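Local coordinates for protein 2-aminomuconic 6-semialdehyde dehydrogenase (Pseudomonas sp., PDB 7BZV) that probably oxidises 2-aminomuconic 6-semialdehyde with NAD+ as cofactor in the meta-cleavage breakdown of 2-aminophenol, working as a tetramer of the aldehyde dehydrogenase family, at residues 7-12 against 204-209; 261-266 against 294-299. One frame throughout, in Å; residues are numbered along the deposited sequence.

Contact 1: residues 7-12 against 204-209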
# COMPACT_ATOMS: atom_id res chain seq x y z
N ASN B 7 29.73 -26.02 15.89
CA ASN B 7 28.80 -25.88 14.78
C ASN B 7 27.47 -26.54 15.12
O ASN B 7 27.38 -27.40 16.01
CB ASN B 7 29.37 -26.51 13.51
CG ASN B 7 30.74 -25.99 13.16
OD1 ASN B 7 30.88 -24.97 12.51
ND2 ASN B 7 31.77 -26.73 13.57
N PHE B 8 26.42 -26.15 14.39
CA PHE B 8 25.08 -26.71 14.58
C PHE B 8 24.51 -27.00 13.20
O PHE B 8 24.15 -26.08 12.46
CB PHE B 8 24.22 -25.74 15.40
CG PHE B 8 22.89 -26.30 15.84
CD1 PHE B 8 22.82 -27.27 16.82
CD2 PHE B 8 21.70 -25.83 15.27
CE1 PHE B 8 21.60 -27.81 17.21
CE2 PHE B 8 20.48 -26.35 15.65
CZ PHE B 8 20.42 -27.34 16.63
N VAL B 9 24.44 -28.28 12.82
CA VAL B 9 24.02 -28.66 11.47
C VAL B 9 22.97 -29.74 11.59
O VAL B 9 23.20 -30.78 12.22
CB VAL B 9 25.21 -29.14 10.61
CG1 VAL B 9 24.71 -29.72 9.29
CG2 VAL B 9 26.19 -27.98 10.35
N ASP B 10 21.81 -29.49 10.98
CA ASP B 10 20.72 -30.47 10.93
C ASP B 10 20.39 -30.99 12.32
O ASP B 10 20.23 -32.20 12.53
CB ASP B 10 21.08 -31.63 9.99
CG ASP B 10 19.86 -32.32 9.41
OD1 ASP B 10 18.73 -31.78 9.50
OD2 ASP B 10 20.03 -33.42 8.84
N GLY B 11 20.32 -30.08 13.28
CA GLY B 11 19.91 -30.39 14.63
C GLY B 11 20.98 -30.99 15.51
O GLY B 11 20.68 -31.34 16.66
N LYS B 12 22.22 -31.10 15.03
CA LYS B 12 23.29 -31.76 15.78
C LYS B 12 24.46 -30.80 15.95
O LYS B 12 24.83 -30.09 15.01
CB LYS B 12 23.75 -33.05 15.07
CG LYS B 12 22.63 -34.07 14.81
CD LYS B 12 23.09 -35.25 13.96
CE LYS B 12 22.04 -35.64 12.91
NZ LYS B 12 22.57 -35.59 11.51
N ASN B 204 21.14 -23.49 10.66
CA ASN B 204 22.44 -24.15 10.67
C ASN B 204 23.54 -23.13 10.88
O ASN B 204 23.51 -22.03 10.31
CB ASN B 204 22.68 -24.89 9.37
CG ASN B 204 21.64 -25.93 9.10
OD1 ASN B 204 21.61 -26.99 9.73
ND2 ASN B 204 20.74 -25.63 8.16
N LEU B 205 24.52 -23.50 11.70
CA LEU B 205 25.61 -22.61 12.09
C LEU B 205 26.92 -23.28 11.73
O LEU B 205 27.21 -24.38 12.21
CB LEU B 205 25.56 -22.31 13.60
CG LEU B 205 26.75 -21.57 14.25
CD1 LEU B 205 26.82 -20.17 13.79
CD2 LEU B 205 26.60 -21.64 15.74
N VAL B 206 27.70 -22.62 10.87
CA VAL B 206 29.05 -23.06 10.53
C VAL B 206 30.03 -21.96 10.90
O VAL B 206 29.84 -20.80 10.53
CB VAL B 206 29.18 -23.40 9.04
CG1 VAL B 206 28.46 -24.72 8.75
CG2 VAL B 206 28.64 -22.28 8.17
N HIS B 207 31.12 -22.34 11.57
CA HIS B 207 32.13 -21.38 11.97
C HIS B 207 33.33 -21.36 11.01
O HIS B 207 33.64 -22.34 10.32
CB HIS B 207 32.63 -21.69 13.38
CG HIS B 207 31.66 -21.32 14.45
ND1 HIS B 207 31.31 -20.02 14.72
CD2 HIS B 207 30.97 -22.09 15.33
CE1 HIS B 207 30.45 -19.99 15.73
NE2 HIS B 207 30.23 -21.24 16.11
N GLY B 208 34.00 -20.22 10.98
CA GLY B 208 35.31 -20.15 10.36
C GLY B 208 35.65 -18.74 9.92
O GLY B 208 35.16 -17.76 10.49
N PHE B 209 36.45 -18.68 8.87
CA PHE B 209 36.94 -17.45 8.28
C PHE B 209 36.25 -17.22 6.94
O PHE B 209 35.23 -17.85 6.63
CB PHE B 209 38.47 -17.53 8.17
CG PHE B 209 39.13 -17.94 9.45
CD1 PHE B 209 39.24 -19.29 9.79
CD2 PHE B 209 39.62 -16.99 10.33
CE1 PHE B 209 39.84 -19.67 10.98
CE2 PHE B 209 40.23 -17.37 11.51
CZ PHE B 209 40.33 -18.71 11.85
O HOH W 1 19.68 -27.38 12.27
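Asn7 OD1 bonds His207 N just beyond a single antiparallel bridge, where the small N-terminal sheet of an aldehyde dehydrogenase subunit meets strand 203-205 of the larger Rossmann-type sheet. The amide of Asn7 stands in for a backbone carbonyl: OD1 takes His207 N at 2.8 Å, nearly along its own C=O axis. With CG beside the backbone N (chi1 -54°), OD1 reaches past the end of the strand pairing, while ND2 is turned back to the carbonyls of Val14 and His35 and so fixes the amide's rotation. Phe8 forms the bridge itself, a hydrogen-bonded pair with Leu205. Phe8 N reaches Leu205 O at 2.9 Å on an in-plane lone pair, and Phe8 O receives Leu205 N at 2.7 Å, the donor tilted 16° from the carbonyl plane. Phe8 CB and Leu205 CB meet at 4.1 Å, and the Phe8 ring leads away to helix 184-196. On the other side of the strand Val9 lays CG2 4.3 Å from Val206 CG1, close to helix 39-52. Val9 also opens the type I' turn to Lys12, in which Asp10 and Gly11 take positive phi. That turn presents Asp10 N to a second asparagine, Asn204, whose ND2 is held by Gly201 O. Asn204 OD1 accepts Asp10 N at 2.8 Å with an N-H...O angle of 174°, and a water on Gly11 N also approaches this oxygen.

Contact 2: residues 261-266 against 294-299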
# COMPACT_ATOMS: atom_id res chain seq x y z
N VAL B 261 26.72 16.87 9.17
CA VAL B 261 26.59 18.26 8.75
C VAL B 261 25.92 19.04 9.89
O VAL B 261 24.73 18.83 10.17
CB VAL B 261 25.79 18.40 7.44
CG1 VAL B 261 25.74 19.82 6.99
CG2 VAL B 261 26.38 17.54 6.38
N ILE B 262 26.66 19.98 10.49
CA ILE B 262 26.22 20.70 11.67
C ILE B 262 26.12 22.19 11.33
O ILE B 262 27.13 22.86 11.10
CB ILE B 262 27.17 20.46 12.85
CG1 ILE B 262 27.24 18.93 13.10
CG2 ILE B 262 26.68 21.23 14.10
CD1 ILE B 262 28.45 18.54 13.87
N PHE B 263 24.90 22.69 11.30
CA PHE B 263 24.61 24.09 11.05
C PHE B 263 24.63 24.90 12.33
O PHE B 263 24.37 24.42 13.44
CB PHE B 263 23.25 24.25 10.33
CG PHE B 263 23.29 23.78 8.89
CD1 PHE B 263 23.66 24.65 7.86
CD2 PHE B 263 22.99 22.48 8.57
CE1 PHE B 263 23.71 24.22 6.56
CE2 PHE B 263 23.02 22.02 7.24
CZ PHE B 263 23.39 22.88 6.25
N ALA B 264 24.92 26.19 12.16
CA ALA B 264 25.03 27.09 13.29
C ALA B 264 23.73 27.23 14.07
O ALA B 264 23.76 27.54 15.27
CB ALA B 264 25.51 28.46 12.80
N ASP B 265 22.58 27.02 13.42
CA ASP B 265 21.30 27.15 14.12
C ASP B 265 20.88 25.87 14.83
O ASP B 265 19.74 25.77 15.30
CB ASP B 265 20.19 27.62 13.17
CG ASP B 265 19.86 26.60 12.09
OD1 ASP B 265 20.27 25.43 12.22
OD2 ASP B 265 19.20 26.95 11.10
N CYS B 266 21.77 24.89 14.95
CA CYS B 266 21.38 23.64 15.61
C CYS B 266 21.13 23.87 17.09
O CYS B 266 21.55 24.87 17.68
CB CYS B 266 22.43 22.55 15.40
SG CYS B 266 23.96 22.73 16.33
N TYR B 294 31.35 18.21 8.97
CA TYR B 294 31.31 19.56 8.41
C TYR B 294 30.55 20.46 9.38
O TYR B 294 29.39 20.18 9.71
CB TYR B 294 30.64 19.53 7.01
CG TYR B 294 31.32 18.55 6.07
CD1 TYR B 294 32.43 18.94 5.32
CD2 TYR B 294 30.88 17.25 5.95
CE1 TYR B 294 33.10 18.03 4.48
CE2 TYR B 294 31.51 16.36 5.12
CZ TYR B 294 32.63 16.74 4.40
OH TYR B 294 33.25 15.82 3.59
N VAL B 295 31.21 21.52 9.87
CA VAL B 295 30.60 22.42 10.85
C VAL B 295 30.56 23.82 10.25
O VAL B 295 31.58 24.33 9.78
CB VAL B 295 31.38 22.43 12.18
CG1 VAL B 295 30.67 23.29 13.22
CG2 VAL B 295 31.61 20.99 12.63
N GLU B 296 29.37 24.43 10.25
CA GLU B 296 29.24 25.77 9.70
C GLU B 296 30.19 26.73 10.43
O GLU B 296 30.29 26.74 11.67
CB GLU B 296 27.80 26.23 9.78
CG GLU B 296 27.52 27.37 8.83
CD GLU B 296 26.11 27.92 8.96
OE1 GLU B 296 25.24 27.32 9.64
OE2 GLU B 296 25.88 28.97 8.34
N ARG B 297 30.89 27.53 9.64
CA ARG B 297 32.02 28.32 10.13
C ARG B 297 31.74 29.07 11.43
O ARG B 297 32.61 29.04 12.32
CB ARG B 297 32.46 29.32 9.04
CG ARG B 297 33.77 30.12 9.29
CD ARG B 297 34.48 30.51 7.94
NE ARG B 297 35.75 29.81 7.97
CZ ARG B 297 36.20 28.98 7.04
NH1 ARG B 297 35.52 28.79 5.92
NH2 ARG B 297 37.34 28.37 7.24
N PRO B 298 30.61 29.75 11.60
CA PRO B 298 30.42 30.55 12.83
C PRO B 298 30.40 29.74 14.12
O PRO B 298 30.60 30.34 15.20
CB PRO B 298 29.08 31.26 12.61
CG PRO B 298 28.96 31.35 11.09
CD PRO B 298 29.58 30.04 10.59
N ILE B 299 30.16 28.43 14.08
CA ILE B 299 30.24 27.63 15.30
C ILE B 299 31.40 26.65 15.27
O ILE B 299 31.51 25.82 16.17
CB ILE B 299 28.91 26.90 15.60
CG1 ILE B 299 28.46 26.06 14.42
CG2 ILE B 299 27.85 27.89 16.06
CD1 ILE B 299 27.60 24.92 14.87
O HOH W 2 22.70 27.86 10.54
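Ile262 and Glu296 close the parallel pairing of strands 258-262 and 290-296, the two strands of a beta-alpha-beta unit whose crossover contains helix 268-280. Backbone bonds set the register: Ile262 N gives to Tyr294 O at 2.8 Å, and Ile262 O receives Glu296 N at 2.9 Å. Beyond the last bridge a side chain takes over the bonding. Glu296 leaves with CG anti to its N (chi1 -161°) and stays extended, which brings OE1 to Ala264 N at 2.8 Å; the N-H points almost straight at the oxygen, meeting it on the anti side, 29° out of the carboxylate plane. A water held by Asp265 N also donates to OE1, so this one oxygen ties two successive peptide groups of the type I turn 263-266. Glu296 OE1 also lies at the edge of the Phe263 ring, 3.6 Å from Phe263 CD1, with ring and carboxylate planes 77° apart. An alanine at Glu296 would remove the carboxylate and would probably leave Ala264 N and the water on Asp265 N without their acceptor, freeing the turn to shift. Apolar contacts gather around Ile299, whose CD1 sits 3.9 Å from Ile262 CG2 and 3.7 Å from Ala264 CA; its CG2 touches Ala264 CB. Ile262 runs alongside Val295, with Ile262 CD1 4.2 Å from Val295 CG2. Both of these side chains meet Phe303 of helix 297-312, whereas Val261 and Tyr294 share the other face with Val406 of helix 403-411; strands 418-422 and 394-400 flank the pair.

Both segments of contact 1 precede those of contact 2 in sequence, and the two contacts share neither strand nor sheet. Their centres are 50 Å apart, with about 33 Å between nearest atoms, on opposite sides of the chain's centre. Contact 1 joins the sheet containing strand 3-9 to the one containing strand 203-205, bridging 191 intervening residues; contact 2 is more local, pairing adjacent strands inside the seven-stranded sheet across 27 residues. By analogy with other aldehyde dehydrogenases, they fall in the NAD-binding and catalytic domains respectively. Neither touches another subunit, so both lie away from the tetramer interfaces.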